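Local coordinates for protein benzoylformate decarboxylase (Mycobacterium smegmatis, PDB 4Q9D) that belongs to the thiamine pyrophosphate-dependent enzyme family and holds a magnesium ion in its C-terminal cofactor-binding domain, at residues G228-A233 with V336-L341. Numbering follows the deposited sequence.
Sequences GAPVHA and VPPKPL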
# COMPACT_ATOMS: atom_id res chain seq x y z
N GLY B 228 -39.76 -14.38 -21.06
CA GLY B 228 -40.23 -15.76 -21.11
C GLY B 228 -39.13 -16.80 -21.01
O GLY B 228 -39.37 -17.99 -21.26
N ALA B 229 -37.92 -16.38 -20.65
CA ALA B 229 -36.78 -17.30 -20.59
C ALA B 229 -36.65 -17.92 -19.19
O ALA B 229 -37.18 -17.39 -18.22
CB ALA B 229 -35.47 -16.58 -21.00
N PRO B 230 -35.93 -19.05 -19.08
CA PRO B 230 -35.66 -19.54 -17.73
C PRO B 230 -34.79 -18.53 -16.98
O PRO B 230 -33.93 -17.88 -17.59
CB PRO B 230 -34.86 -20.82 -17.97
CG PRO B 230 -34.48 -20.83 -19.41
CD PRO B 230 -35.43 -19.94 -20.14
N VAL B 231 -35.02 -18.40 -15.69
CA VAL B 231 -34.29 -17.45 -14.84
C VAL B 231 -33.49 -18.21 -13.78
O VAL B 231 -34.08 -18.83 -12.91
CB VAL B 231 -35.26 -16.53 -14.12
CG1 VAL B 231 -34.49 -15.53 -13.28
CG2 VAL B 231 -36.17 -15.81 -15.15
N HIS B 232 -32.15 -18.18 -13.87
CA HIS B 232 -31.29 -18.72 -12.82
C HIS B 232 -30.93 -17.68 -11.77
O HIS B 232 -30.94 -16.48 -12.04
CB HIS B 232 -30.00 -19.26 -13.43
CG HIS B 232 -30.15 -20.60 -14.08
ND1 HIS B 232 -30.06 -21.78 -13.37
CD2 HIS B 232 -30.35 -20.96 -15.37
CE1 HIS B 232 -30.17 -22.80 -14.19
NE2 HIS B 232 -30.36 -22.33 -15.41
N ALA B 233 -30.60 -18.13 -10.57
CA ALA B 233 -30.02 -17.26 -9.57
C ALA B 233 -28.51 -17.48 -9.54
O ALA B 233 -28.00 -18.43 -10.13
CB ALA B 233 -30.62 -17.54 -8.18
N VAL B 336 -41.34 -21.11 -26.05
CA VAL B 336 -41.63 -22.33 -25.30
C VAL B 336 -41.31 -22.21 -23.80
O VAL B 336 -40.15 -21.98 -23.42
CB VAL B 336 -40.88 -23.56 -25.87
CG1 VAL B 336 -39.37 -23.29 -25.96
CG2 VAL B 336 -41.17 -24.81 -25.03
N PRO B 337 -42.35 -22.39 -22.95
CA PRO B 337 -42.20 -22.40 -21.49
C PRO B 337 -41.05 -23.30 -21.06
O PRO B 337 -40.95 -24.44 -21.50
CB PRO B 337 -43.53 -22.98 -21.00
CG PRO B 337 -44.50 -22.55 -22.04
CD PRO B 337 -43.74 -22.64 -23.35
N PRO B 338 -40.15 -22.77 -20.23
CA PRO B 338 -39.06 -23.63 -19.76
C PRO B 338 -39.63 -24.82 -18.97
O PRO B 338 -40.70 -24.71 -18.37
CB PRO B 338 -38.24 -22.70 -18.87
CG PRO B 338 -39.16 -21.63 -18.46
CD PRO B 338 -40.18 -21.46 -19.56
N LYS B 339 -38.93 -25.95 -19.05
CA LYS B 339 -39.22 -27.13 -18.26
C LYS B 339 -39.25 -26.74 -16.79
O LYS B 339 -38.30 -26.15 -16.31
CB LYS B 339 -38.10 -28.16 -18.50
CG LYS B 339 -38.13 -29.41 -17.63
CD LYS B 339 -37.01 -30.39 -18.10
CE LYS B 339 -37.03 -31.71 -17.35
NZ LYS B 339 -37.03 -31.51 -15.86
N PRO B 340 -40.35 -27.04 -16.09
CA PRO B 340 -40.45 -26.63 -14.68
C PRO B 340 -39.32 -27.18 -13.79
O PRO B 340 -38.79 -28.28 -14.04
CB PRO B 340 -41.81 -27.19 -14.25
CG PRO B 340 -42.58 -27.20 -15.51
CD PRO B 340 -41.60 -27.66 -16.55
N LEU B 341 -38.91 -26.38 -12.81
CA LEU B 341 -37.91 -26.81 -11.85
C LEU B 341 -38.56 -27.76 -10.85
O LEU B 341 -39.57 -27.42 -10.25
CB LEU B 341 -37.39 -25.60 -11.06
CG LEU B 341 -36.44 -25.99 -9.93
CD1 LEU B 341 -35.21 -26.60 -10.55
CD2 LEU B 341 -36.08 -24.77 -9.08
O HOH W 1 -38.01 -20.35 -22.55
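Pro338 sets its ring obliquely against Pro230, and this pair carries most of a small contact of 115 Å². From its CA, Pro338 CB heads toward 228-233. It lies 4.0 Å from Pro230 CB and 4.1 Å from Pro230 CD. The next atom, Pro338 CG, at the tip of the ring, meets the backbone side of the Pro230 ring, 4.1 Å from Pro230 CA. At the far end of the ring, CD faces the carbonyl of Gly228, with 3.9 Å between Pro338 CD and Gly228 O. One edge of the pyrrolidine thus runs from the Pro230 ring to the Gly228 carbonyl. The two rings do not lie flat on each other, and their touch is purely apolar.

The polar link is made by water. One molecule donates to Gly228 O at 3.0 Å and to Val336 O at 2.8 Å, so both of its protons are used to join the two backbones. The two backbones are joined through this water and not directly. Val336 and Pro337 are poorly ordered, so this end of the link is less certain than the proline pair.

Gly228 follows helix 217-227 and leaves helical geometry with a positive phi of 76°, a conformation that suits glycine. The chain then passes through Pro230 into strand 231-233. This strand runs parallel between 203-207 and 249-252 in the six-stranded sheet of the central domain, a Rossmann-like fold. Pro230 also touches Tyr267. Residues 336-341 belong to the long linker between helix 318-328 and helix 357-367. The linker passes over the outside of the sheet's edge, where Pro338 also rests on Leu248 and Leu341 on Tyr249 of strand 249-252.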